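Local atomic coordinates of 2-c-methyl-d-erythritol 4-phosphate cytidylyltransferase (PDB entry 2VSH), a protein that catalyses the transfer of the cytidylyl group of CTP to D-ribitol 5-phosphate, supplying CDP-activated ribitol for teichoic acid precursors. Residues Arg86-Lys91 / Asp181-Leu186; Ile147-Ser150 / Ile156-Ile159; Leu26-Arg31 / Lys227-Met232; Lys40-Pro45 / Pro71-Arg76. One frame throughout, in Å; residues are numbered along the deposited sequence.

From the N terminus, the first segment to appear is 26-31 of contact 3, a small hairpin whose partner comes only near the C terminus. Contact 4 closes next, joining the end of helix 33-42 to the turn before edge strand 77-81. Helix 86-100 then opens contact 1, which waits for helix 176-184. Between those helices contact 2 closes a short loop in an arm reaching the second subunit. Helix 223-232 finally closes contact 3. No loops cross: contact 3 encloses contacts 4 and 1, which follow in series, and contact 1 encloses contact 2. Contacts 3 and 4 come within about 6 Å at their nearest atoms; contacts 2 and 4 have centres about 44 Å apart.

Contact 1 of 4, residues Arg86-Lys91 / Asp181-Leu186; sequences RNTSIK and DLYGSL
T88 OG1 takes part in a hydrogen bond with D85 OD1 and has the phenol oxygen Y183 OH 3.3 Å away, at the N-terminal end of helix 86-100 in this GT-A-type nucleotidyltransferase fold. R86 to S89 lie in a segment that probably binds CTP, and Y183, from helix 176-184, packs against residues of this probable site. Its CG stands anti to the backbone N (chi1 -180°), which extends the ring from its own helix to the other one. Three residues receive it. N87 CB lies 3.5 Å from Y183 CE1, and N87 O stands 4.1 Å above one ring face, toward the rim. That carbonyl oxygen is already engaged within its helix, accepting from K91 N at 3.0 Å. K91 meets the ring at its edge, where CD is 4.1 Å from Y183 CE2; the chain then bends at chi3 and chi4 and carries its amine away, toward a weak, long ion pair with E95. K191 makes a cation-pi contact with Y183. Next to the tyrosine, S185 OG donates to L182 O at 2.7 Å, and S185 N reaches the same oxygen from the same face of the carbonyl plane.

Contact 2 of 4, residues Ile147-Ser150 / Ile156-Ile159; sequences IVES and ITDI
E149 meets both T157 and D158, the arrangement of a classic beta bulge, in which two residues on one side face a single residue on the other. The backbone bonds are the evidence. E149 N donates to D158 O at 2.7 Å, making this an antiparallel hydrogen-bonded pair, while E149 O accepts from T157 N at 2.9 Å and from D158 N at 3.2 Å, both from one face of the carbonyl plane. D158 N stands well above that plane, 41° out of it.

The E149 side chain passes D158 and ends beside the T157 hydroxyl. CB sits 3.2 Å from D158 O. CG is anti to the backbone N (chi1 -168°), and a bend at chi2 turns the carboxylate toward T157. D158 OD2 lies alongside CG and CD and is also near OE2. OE1 accepts from T157 OG1 at 2.7 Å on its anti lone pair; that hydroxyl is also hydrogen-bonded to T151 N. OE1 lies 2.9 Å from D158 OD2 as well, an acceptor facing an acceptor, with the carboxylate planes 77° apart. Such proximity would probably favour protonation of one of the pair.

The strand also pairs in an antiparallel ladder with a strand of the second subunit, consistent with the dimerising arm of the IspD/TarI family, and I156 packs on V208 and I159 on V202 of that subunit. Within the arm, the V148 branches divide their contacts: CG1 rests 3.6 Å from I156 CG1, and CG2 3.6 Å from I159 CG1.

Contact 3 of 4, residues Leu26-Arg31 / Lys227-Met232; sequences LELGDR and KIAKSM
L28 reaches across to A229 and K230, and these three residues account for nearly all of the surface the contact buries. The leucine contributes the most. With CG anti to the backbone N (chi1 -175°), the branch end swings nearer the helix. CD1 settles on the peptide joining the other two residues, 3.7 Å from A229 C and equally 3.7 Å from K230 N. The A229 methyl faces both branches, with CB 3.8 Å from L28 CD1 and 4.1 Å from L28 CD2. K230 adds only the root of its chain: CG is 4.0 Å from L28 CD1, and beyond CG the extended chain makes no further close contact. The contact is van der Waals in character. The backbone carrying L28 is fixed separately, since L28 N donates to R31 O at 2.8 Å, the return bond from R31 N is weak, and L28 O accepts from H36. On the helix, A229 also packs on I220, whereas K227, I228 and S231 meet the second subunit. The arrangement is that of a short antiparallel beta hairpin, strands 27-28 and 31-32 with G29 and D30 at the turn, laid through one leucine onto the C-terminal helix 223-232.

Contact 4 of 4, residues Lys40-Pro45 / Pro71-Arg76; sequences KFVLEP and PLYKER
Around 40-42 the first segment is a weakly bonded helix, and V42 CA lies 7.3 Å from Y73 CA, the nearest approach of the two backbones. E44 N makes a weak bond to F41 O. The second segment is a turn that tightens into 3-10 geometry at 74-76, where R76 N donates to Y73 O at 2.9 Å.

V42 lies across the flat side of the Y73 ring. Its CG2 is 3.9 Å from the ring centroid and 14° off the normal, a CH-pi contact over the face, while V42 CB is 3.7 Å from Y73 CD1. CG1 leans over the inner end of the ring, 4.0 Å from Y73 CG. CG1 is anti to the carbonyl carbon (chi1 -54°) and CG2 between it and the backbone N, both methyls lying against the ring. R76 supplies the polar part: bends at chi2 and chi3 fold its chain back, and V42 O lies at the guanidinium edge, in its plane. The bond from NH1 to V42 O is weak, at 3.4 Å and 140°; NH2 makes another weak bond, to E48 O.

V42 also packs on I50, and R76 pairs through its backbone with I50. The contact thus joins the exits of helices 33-42 and 59-69, connectors of two successive beta-alpha-beta crossovers along parallel strands 3-9, 50-54 and 77-81, as in Rossmann-like folds.

Contact 1 of 4, residues Arg86-Lys91 / Asp181-Leu186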
loop_
_atom_site.group_PDB
_atom_site.type_symbol
_atom_site.label_atom_id
_atom_site.label_comp_id
_atom_site.label_asym_id
_atom_site.label_seq_id
_atom_site.Cartn_x
_atom_site.Cartn_y
_atom_site.Cartn_z
ATOM N N ARG A 86 -15.903 11.940 0.856
ATOM C CA ARG A 86 -16.512 10.854 1.604
ATOM C C ARG A 86 -17.302 11.300 2.845
ATOM O O ARG A 86 -18.379 10.773 3.088
ATOM C CB ARG A 86 -15.528 9.718 1.941
ATOM C CG ARG A 86 -14.211 10.129 2.604
ATOM C CD ARG A 86 -13.228 8.932 2.762
ATOM N NE ARG A 86 -13.907 7.733 3.275
ATOM C CZ ARG A 86 -14.034 6.581 2.620
ATOM N NH1 ARG A 86 -13.492 6.423 1.408
ATOM N NH2 ARG A 86 -14.694 5.570 3.193
ATOM N N ASN A 87 -16.780 12.260 3.619
ATOM C CA ASN A 87 -17.461 12.666 4.861
ATOM C C ASN A 87 -18.779 13.402 4.593
ATOM O O ASN A 87 -19.722 13.297 5.363
ATOM C CB ASN A 87 -16.539 13.521 5.742
ATOM C CG ASN A 87 -15.519 12.691 6.504
ATOM O OD1 ASN A 87 -15.763 11.535 6.844
ATOM N ND2 ASN A 87 -14.361 13.279 6.759
ATOM N N THR A 88 -18.833 14.151 3.496
ATOM C CA THR A 88 -20.075 14.801 3.086
ATOM C C THR A 88 -21.079 13.722 2.669
ATOM O O THR A 88 -22.265 13.865 2.889
ATOM C CB THR A 88 -19.846 15.828 1.950
ATOM O OG1 THR A 88 -18.794 16.719 2.328
ATOM C CG2 THR A 88 -21.107 16.678 1.716
ATOM N N SER A 89 -20.590 12.645 2.069
ATOM C CA SER A 89 -21.460 11.532 1.685
ATOM C C SER A 89 -21.982 10.835 2.933
ATOM O O SER A 89 -23.169 10.502 3.012
ATOM C CB SER A 89 -20.733 10.543 0.768
ATOM O OG SER A 89 -20.489 11.137 -0.492
ATOM N N ILE A 90 -21.115 10.639 3.921
ATOM C CA ILE A 90 -21.568 10.053 5.203
ATOM C C ILE A 90 -22.681 10.894 5.850
ATOM O O ILE A 90 -23.720 10.358 6.236
ATOM C CB ILE A 90 -20.401 9.787 6.179
ATOM C CG1 ILE A 90 -19.463 8.718 5.582
ATOM C CG2 ILE A 90 -20.940 9.302 7.526
ATOM C CD1 ILE A 90 -18.103 8.593 6.251
ATOM N N LYS A 91 -22.468 12.203 5.948
ATOM C CA LYS A 91 -23.487 13.113 6.472
ATOM C C LYS A 91 -24.794 12.966 5.680
ATOM O O LYS A 91 -25.865 12.858 6.262
ATOM C CB LYS A 91 -22.986 14.558 6.460
ATOM C CG LYS A 91 -24.090 15.621 6.680
ATOM C CD LYS A 91 -23.624 17.010 6.316
ATOM C CE LYS A 91 -23.614 17.251 4.780
ATOM N NZ LYS A 91 -24.935 17.623 4.164
ATOM N N ASP A 181 -22.391 15.253 15.286
ATOM C CA ASP A 181 -21.874 16.193 16.264
ATOM C C ASP A 181 -20.400 16.574 16.049
ATOM O O ASP A 181 -20.059 17.753 16.053
ATOM C CB ASP A 181 -22.107 15.654 17.683
ATOM C CG ASP A 181 -23.585 15.622 18.055
ATOM O OD1 ASP A 181 -24.382 16.281 17.346
ATOM O OD2 ASP A 181 -23.953 14.951 19.044
ATOM N N LEU A 182 -19.539 15.580 15.859
ATOM C CA LEU A 182 -18.104 15.830 15.709
ATOM C C LEU A 182 -17.760 16.494 14.379
ATOM O O LEU A 182 -16.962 17.426 14.336
ATOM C CB LEU A 182 -17.323 14.525 15.835
ATOM C CG LEU A 182 -17.334 13.843 17.195
ATOM C CD1 LEU A 182 -16.441 12.637 17.095
ATOM C CD2 LEU A 182 -16.868 14.807 18.310
ATOM N N TYR A 183 -18.348 15.986 13.298
ATOM C CA TYR A 183 -18.143 16.548 11.966
ATOM C C TYR A 183 -18.644 17.975 11.898
ATOM O O TYR A 183 -18.014 18.826 11.267
ATOM C CB TYR A 183 -18.864 15.686 10.939
ATOM C CG TYR A 183 -18.733 16.145 9.503
ATOM C CD1 TYR A 183 -17.521 16.047 8.826
ATOM C CD2 TYR A 183 -19.832 16.658 8.817
ATOM C CE1 TYR A 183 -17.407 16.457 7.504
ATOM C CE2 TYR A 183 -19.722 17.066 7.484
ATOM C CZ TYR A 183 -18.513 16.966 6.844
ATOM O OH TYR A 183 -18.410 17.371 5.530
ATOM N N GLY A 184 -19.774 18.232 12.566
ATOM C CA GLY A 184 -20.388 19.549 12.601
ATOM C C GLY A 184 -19.538 20.592 13.290
ATOM O O GLY A 184 -19.723 21.777 13.060
ATOM N N SER A 185 -18.607 20.145 14.135
ATOM C CA SER A 185 -17.760 21.046 14.920
ATOM C C SER A 185 -16.507 21.489 14.159
ATOM O O SER A 185 -15.672 22.211 14.709
ATOM C CB SER A 185 -17.352 20.377 16.237
ATOM O OG SER A 185 -16.306 19.443 16.005
ATOM N N LEU A 186 -16.380 21.073 12.900
ATOM C CA LEU A 186 -15.166 21.326 12.126
ATOM C C LEU A 186 -15.336 22.495 11.173
ATOM O O LEU A 186 -16.388 22.668 10.587
ATOM C CB LEU A 186 -14.752 20.072 11.333
ATOM C CG LEU A 186 -14.423 18.789 12.117
ATOM C CD1 LEU A 186 -14.177 17.618 11.180
ATOM C CD2 LEU A 186 -13.245 18.988 13.080
#

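Contact 2 of 4, residues Ile147-Ser150 / Ile156-Ile159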
loop_
_atom_site.group_PDB
_atom_site.type_symbol
_atom_site.label_atom_id
_atom_site.label_comp_id
_atom_site.label_asym_id
_atom_site.label_seq_id
_atom_site.Cartn_x
_atom_site.Cartn_y
_atom_site.Cartn_z
ATOM N N ILE A 147 6.544 2.023 5.183
ATOM C CA ILE A 147 6.007 3.373 5.158
ATOM C C ILE A 147 7.084 4.371 5.561
ATOM O O ILE A 147 7.726 4.231 6.607
ATOM C CB ILE A 147 4.749 3.503 6.071
ATOM C CG1 ILE A 147 3.587 2.644 5.540
ATOM C CG2 ILE A 147 4.326 4.946 6.237
ATOM C CD1 ILE A 147 3.253 2.828 4.041
ATOM N N VAL A 148 7.271 5.368 4.706
ATOM C CA VAL A 148 8.212 6.451 4.936
ATOM C C VAL A 148 7.439 7.781 5.056
ATOM O O VAL A 148 6.506 8.036 4.289
ATOM C CB VAL A 148 9.262 6.471 3.798
ATOM C CG1 VAL A 148 9.743 7.853 3.494
ATOM C CG2 VAL A 148 10.419 5.552 4.144
ATOM N N GLU A 149 7.822 8.610 6.031
ATOM C CA GLU A 149 7.218 9.933 6.207
ATOM C C GLU A 149 8.126 11.037 5.665
ATOM O O GLU A 149 9.335 11.049 5.910
ATOM C CB GLU A 149 6.921 10.206 7.686
ATOM C CG GLU A 149 6.035 11.420 7.926
ATOM C CD GLU A 149 6.392 12.145 9.199
ATOM O OE1 GLU A 149 7.382 12.925 9.193
ATOM O OE2 GLU A 149 5.688 11.931 10.210
ATOM N N SER A 150 7.530 11.960 4.924
ATOM C CA SER A 150 8.216 13.170 4.502
ATOM C C SER A 150 7.212 14.309 4.460
ATOM O O SER A 150 6.310 14.306 3.621
ATOM C CB SER A 150 8.859 12.983 3.124
ATOM O OG SER A 150 9.536 14.166 2.729
ATOM N N ILE A 156 13.437 12.297 3.769
ATOM C CA ILE A 156 12.719 11.577 4.813
ATOM C C ILE A 156 12.795 12.351 6.124
ATOM O O ILE A 156 13.887 12.682 6.606
ATOM C CB ILE A 156 13.237 10.129 5.010
ATOM C CG1 ILE A 156 13.056 9.312 3.729
ATOM C CG2 ILE A 156 12.512 9.469 6.172
ATOM C CD1 ILE A 156 13.586 7.869 3.811
ATOM N N THR A 157 11.626 12.651 6.681
ATOM C CA THR A 157 11.552 13.320 7.977
ATOM C C THR A 157 11.342 12.314 9.102
ATOM O O THR A 157 11.607 12.624 10.263
ATOM C CB THR A 157 10.506 14.435 7.999
ATOM O OG1 THR A 157 9.245 13.941 7.528
ATOM C CG2 THR A 157 10.965 15.576 7.119
ATOM N N ASP A 158 10.832 11.129 8.751
ATOM C CA ASP A 158 11.090 9.896 9.528
ATOM C C ASP A 158 10.425 8.614 9.023
ATOM O O ASP A 158 9.666 8.615 8.049
ATOM C CB ASP A 158 10.892 10.063 11.051
ATOM C CG ASP A 158 9.448 10.102 11.455
ATOM O OD1 ASP A 158 9.059 9.328 12.364
ATOM O OD2 ASP A 158 8.702 10.906 10.859
ATOM N N ILE A 159 10.789 7.513 9.675
ATOM C CA ILE A 159 10.236 6.202 9.405
ATOM C C ILE A 159 9.487 5.769 10.663
ATOM O O ILE A 159 10.111 5.538 11.707
ATOM C CB ILE A 159 11.350 5.177 9.030
ATOM C CG1 ILE A 159 11.662 5.256 7.535
ATOM C CG2 ILE A 159 10.925 3.752 9.336
ATOM C CD1 ILE A 159 12.957 5.904 7.197
#

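Contact 3 of 4, residues Leu26-Arg31 / Lys227-Met232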
loop_
_atom_site.group_PDB
_atom_site.type_symbol
_atom_site.label_atom_id
_atom_site.label_comp_id
_atom_site.label_asym_id
_atom_site.label_seq_id
_atom_site.Cartn_x
_atom_site.Cartn_y
_atom_site.Cartn_z
ATOM N N LEU A 26 -18.914 -0.631 -12.920
ATOM C CA LEU A 26 -18.336 -1.630 -13.795
ATOM C C LEU A 26 -18.711 -3.044 -13.368
ATOM O O LEU A 26 -18.845 -3.329 -12.180
ATOM C CB LEU A 26 -16.813 -1.466 -13.799
ATOM C CG LEU A 26 -16.205 -0.981 -15.111
ATOM C CD1 LEU A 26 -17.109 -0.027 -15.869
ATOM C CD2 LEU A 26 -14.820 -0.368 -14.865
ATOM N N GLU A 27 -18.844 -3.930 -14.354
ATOM C CA GLU A 27 -19.187 -5.327 -14.102
ATOM C C GLU A 27 -18.002 -6.101 -13.538
ATOM O O GLU A 27 -16.879 -6.009 -14.043
ATOM C CB GLU A 27 -19.700 -5.989 -15.388
ATOM C CG GLU A 27 -19.838 -7.509 -15.315
ATOM C CD GLU A 27 -20.437 -8.108 -16.576
ATOM O OE1 GLU A 27 -21.673 -8.285 -16.598
ATOM O OE2 GLU A 27 -19.672 -8.391 -17.541
ATOM N N LEU A 28 -18.267 -6.852 -12.476
ATOM C CA LEU A 28 -17.359 -7.884 -12.010
ATOM C C LEU A 28 -18.109 -9.207 -12.127
ATOM O O LEU A 28 -19.159 -9.390 -11.499
ATOM C CB LEU A 28 -16.942 -7.613 -10.563
ATOM C CG LEU A 28 -15.900 -8.530 -9.922
ATOM C CD1 LEU A 28 -14.581 -8.536 -10.692
ATOM C CD2 LEU A 28 -15.697 -8.136 -8.467
ATOM N N GLY A 29 -17.577 -10.125 -12.923
ATOM C CA GLY A 29 -18.271 -11.372 -13.202
ATOM C C GLY A 29 -19.434 -11.025 -14.099
ATOM O O GLY A 29 -19.243 -10.739 -15.280
ATOM N N ASP A 30 -20.637 -10.996 -13.532
ATOM C CA ASP A 30 -21.830 -10.708 -14.323
ATOM C C ASP A 30 -22.741 -9.631 -13.698
ATOM O O ASP A 30 -23.869 -9.412 -14.152
ATOM C CB ASP A 30 -22.580 -12.012 -14.631
ATOM C CG ASP A 30 -21.774 -12.956 -15.547
ATOM O OD1 ASP A 30 -21.656 -12.675 -16.768
ATOM O OD2 ASP A 30 -21.257 -13.987 -15.046
ATOM N N ARG A 31 -22.215 -8.931 -12.692
ATOM C CA ARG A 31 -22.954 -7.901 -11.958
ATOM C C ARG A 31 -22.028 -6.746 -11.601
ATOM O O ARG A 31 -20.838 -6.979 -11.366
ATOM C CB ARG A 31 -23.540 -8.503 -10.676
ATOM C CG ARG A 31 -24.851 -9.223 -10.930
ATOM C CD ARG A 31 -25.085 -10.441 -10.046
ATOM N NE ARG A 31 -24.401 -10.381 -8.760
ATOM C CZ ARG A 31 -23.508 -11.281 -8.363
ATOM N NH1 ARG A 31 -23.191 -12.304 -9.152
ATOM N NH2 ARG A 31 -22.933 -11.169 -7.178
ATOM N N LYS A 227 -8.232 -6.192 -12.368
ATOM C CA LYS A 227 -7.652 -7.478 -12.789
ATOM C C LYS A 227 -7.546 -8.447 -11.615
ATOM O O LYS A 227 -7.894 -9.616 -11.735
ATOM C CB LYS A 227 -6.247 -7.288 -13.354
ATOM C CG LYS A 227 -6.106 -6.371 -14.538
ATOM C CD LYS A 227 -4.632 -6.397 -14.981
ATOM C CE LYS A 227 -4.375 -5.440 -16.134
ATOM N NZ LYS A 227 -2.927 -5.458 -16.508
ATOM N N ILE A 228 -7.052 -7.945 -10.487
ATOM C CA ILE A 228 -6.971 -8.729 -9.262
ATOM C C ILE A 228 -8.384 -9.219 -8.883
ATOM O O ILE A 228 -8.600 -10.422 -8.744
ATOM C CB ILE A 228 -6.282 -7.941 -8.118
ATOM C CG1 ILE A 228 -4.832 -7.618 -8.505
ATOM C CG2 ILE A 228 -6.292 -8.752 -6.813
ATOM C CD1 ILE A 228 -4.199 -6.504 -7.665
ATOM N N ALA A 229 -9.348 -8.301 -8.792
ATOM C CA ALA A 229 -10.742 -8.660 -8.502
ATOM C C ALA A 229 -11.292 -9.777 -9.396
ATOM O O ALA A 229 -11.893 -10.744 -8.901
ATOM C CB ALA A 229 -11.641 -7.423 -8.573
ATOM N N LYS A 230 -11.067 -9.656 -10.711
ATOM C CA LYS A 230 -11.494 -10.676 -11.666
ATOM C C LYS A 230 -10.857 -12.048 -11.398
ATOM O O LYS A 230 -11.524 -13.071 -11.511
ATOM C CB LYS A 230 -11.144 -10.263 -13.099
ATOM C CG LYS A 230 -11.902 -9.080 -13.655
ATOM C CD LYS A 230 -11.552 -8.941 -15.150
ATOM C CE LYS A 230 -12.009 -7.619 -15.729
ATOM N NZ LYS A 230 -11.584 -7.490 -17.152
ATOM N N SER A 231 -9.557 -12.052 -11.088
ATOM C CA SER A 231 -8.825 -13.280 -10.780
ATOM C C SER A 231 -9.393 -13.925 -9.525
ATOM O O SER A 231 -9.425 -15.144 -9.432
ATOM C CB SER A 231 -7.326 -13.006 -10.587
ATOM O OG SER A 231 -7.070 -12.338 -9.350
ATOM N N MET A 232 -9.851 -13.096 -8.585
ATOM C CA MET A 232 -10.385 -13.542 -7.287
ATOM C C MET A 232 -11.753 -14.211 -7.378
ATOM O O MET A 232 -12.032 -15.148 -6.642
ATOM C CB MET A 232 -10.474 -12.376 -6.297
ATOM C CG MET A 232 -9.145 -11.983 -5.653
ATOM S SD MET A 232 -9.268 -10.415 -4.765
ATOM C CE MET A 232 -10.144 -10.933 -3.296
#

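Contact 4 of 4, residues Lys40-Pro45 / Pro71-Arg76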
loop_
_atom_site.group_PDB
_atom_site.type_symbol
_atom_site.label_atom_id
_atom_site.label_comp_id
_atom_site.label_asym_id
_atom_site.label_seq_id
_atom_site.Cartn_x
_atom_site.Cartn_y
_atom_site.Cartn_z
ATOM N N LYS A 40 -23.580 -8.235 -0.105
ATOM C CA LYS A 40 -22.938 -8.686 1.125
ATOM C C LYS A 40 -23.643 -8.174 2.375
ATOM O O LYS A 40 -23.493 -8.776 3.439
ATOM C CB LYS A 40 -21.460 -8.268 1.172
ATOM C CG LYS A 40 -20.560 -8.802 0.061
ATOM C CD LYS A 40 -20.487 -10.317 0.056
ATOM C CE LYS A 40 -19.374 -10.784 -0.843
ATOM N NZ LYS A 40 -19.673 -10.505 -2.283
ATOM N N PHE A 41 -24.396 -7.071 2.251
ATOM C CA PHE A 41 -25.119 -6.464 3.391
ATOM C C PHE A 41 -26.592 -6.889 3.536
ATOM O O PHE A 41 -27.143 -6.838 4.642
ATOM C CB PHE A 41 -25.055 -4.932 3.338
ATOM C CG PHE A 41 -23.738 -4.355 3.794
ATOM C CD1 PHE A 41 -23.554 -3.984 5.124
ATOM C CD2 PHE A 41 -22.681 -4.183 2.893
ATOM C CE1 PHE A 41 -22.345 -3.436 5.556
ATOM C CE2 PHE A 41 -21.454 -3.633 3.314
ATOM C CZ PHE A 41 -21.287 -3.261 4.649
ATOM N N VAL A 42 -27.217 -7.289 2.430
ATOM C CA VAL A 42 -28.632 -7.721 2.425
ATOM C C VAL A 42 -28.934 -8.962 3.263
ATOM O O VAL A 42 -30.059 -9.111 3.746
ATOM C CB VAL A 42 -29.240 -7.928 0.985
ATOM C CG1 VAL A 42 -29.062 -6.692 0.112
ATOM C CG2 VAL A 42 -28.701 -9.198 0.298
ATOM N N LEU A 43 -27.972 -9.869 3.413
ATOM C CA LEU A 43 -28.238 -11.078 4.191
ATOM C C LEU A 43 -28.170 -10.859 5.676
ATOM O O LEU A 43 -28.755 -11.633 6.444
ATOM C CB LEU A 43 -27.277 -12.215 3.842
ATOM C CG LEU A 43 -27.560 -13.118 2.663
ATOM C CD1 LEU A 43 -26.475 -14.174 2.668
ATOM C CD2 LEU A 43 -28.942 -13.748 2.771
ATOM N N GLU A 44 -27.444 -9.826 6.084
ATOM C CA GLU A 44 -27.215 -9.587 7.505
ATOM C C GLU A 44 -28.530 -9.258 8.208
ATOM O O GLU A 44 -29.099 -8.184 7.981
ATOM C CB GLU A 44 -26.162 -8.484 7.710
ATOM C CG GLU A 44 -25.965 -8.069 9.178
ATOM C CD GLU A 44 -25.741 -9.249 10.093
ATOM O OE1 GLU A 44 -26.373 -9.299 11.164
ATOM O OE2 GLU A 44 -24.948 -10.141 9.728
ATOM N N PRO A 45 -29.017 -10.174 9.073
ATOM C CA PRO A 45 -30.333 -9.920 9.664
ATOM C C PRO A 45 -30.423 -8.671 10.541
ATOM O O PRO A 45 -31.527 -8.169 10.742
ATOM C CB PRO A 45 -30.610 -11.186 10.482
ATOM C CG PRO A 45 -29.282 -11.765 10.760
ATOM C CD PRO A 45 -28.457 -11.457 9.539
ATOM N N PRO A 71 -34.134 -6.926 -7.174
ATOM C CA PRO A 71 -35.537 -6.502 -7.063
ATOM C C PRO A 71 -36.214 -6.967 -5.772
ATOM O O PRO A 71 -37.100 -6.293 -5.262
ATOM C CB PRO A 71 -36.207 -7.152 -8.289
ATOM C CG PRO A 71 -35.341 -8.271 -8.655
ATOM C CD PRO A 71 -33.937 -7.785 -8.355
ATOM N N LEU A 72 -35.750 -8.089 -5.238
ATOM C CA LEU A 72 -36.275 -8.667 -4.002
ATOM C C LEU A 72 -35.885 -7.825 -2.785
ATOM O O LEU A 72 -36.508 -7.924 -1.737
ATOM C CB LEU A 72 -35.714 -10.081 -3.864
ATOM C CG LEU A 72 -36.439 -11.297 -3.313
ATOM C CD1 LEU A 72 -37.894 -11.397 -3.780
ATOM C CD2 LEU A 72 -35.619 -12.509 -3.759
ATOM N N TYR A 73 -34.859 -6.986 -2.928
ATOM C CA TYR A 73 -34.375 -6.167 -1.808
ATOM C C TYR A 73 -34.602 -4.660 -2.000
ATOM O O TYR A 73 -34.071 -3.847 -1.247
ATOM C CB TYR A 73 -32.901 -6.472 -1.520
ATOM C CG TYR A 73 -32.609 -7.946 -1.333
ATOM C CD1 TYR A 73 -32.749 -8.557 -0.082
ATOM C CD2 TYR A 73 -32.197 -8.729 -2.406
ATOM C CE1 TYR A 73 -32.490 -9.923 0.086
ATOM C CE2 TYR A 73 -31.927 -10.081 -2.252
ATOM C CZ TYR A 73 -32.075 -10.673 -1.004
ATOM O OH TYR A 73 -31.800 -12.012 -0.865
ATOM N N LYS A 74 -35.409 -4.306 -2.996
ATOM C CA LYS A 74 -35.754 -2.914 -3.299
ATOM C C LYS A 74 -36.089 -2.063 -2.077
ATOM O O LYS A 74 -35.554 -0.968 -1.907
ATOM C CB LYS A 74 -36.933 -2.878 -4.274
ATOM C CG LYS A 74 -36.564 -2.454 -5.667
ATOM C CD LYS A 74 -36.465 -0.935 -5.743
ATOM C CE LYS A 74 -37.822 -0.311 -6.026
ATOM N NZ LYS A 74 -37.698 1.159 -5.927
ATOM N N GLU A 75 -36.972 -2.573 -1.228
ATOM C CA GLU A 75 -37.459 -1.813 -0.082
ATOM C C GLU A 75 -36.445 -1.720 1.060
ATOM O O GLU A 75 -36.597 -0.886 1.948
ATOM C CB GLU A 75 -38.787 -2.385 0.423
ATOM C CG GLU A 75 -40.021 -1.825 -0.270
ATOM C CD GLU A 75 -40.502 -2.682 -1.428
ATOM O OE1 GLU A 75 -41.711 -3.039 -1.448
ATOM O OE2 GLU A 75 -39.686 -2.995 -2.322
ATOM N N ARG A 76 -35.430 -2.581 1.033
ATOM C CA ARG A 76 -34.343 -2.563 2.011
ATOM C C ARG A 76 -33.254 -1.548 1.650
ATOM O O ARG A 76 -32.384 -1.247 2.471
ATOM C CB ARG A 76 -33.686 -3.948 2.099
ATOM C CG ARG A 76 -34.652 -5.140 2.267
ATOM C CD ARG A 76 -35.013 -5.459 3.742
ATOM N NE ARG A 76 -34.015 -5.018 4.715
ATOM C CZ ARG A 76 -32.826 -5.586 4.932
ATOM N NH1 ARG A 76 -32.412 -6.655 4.245
ATOM N NH2 ARG A 76 -32.036 -5.071 5.852
#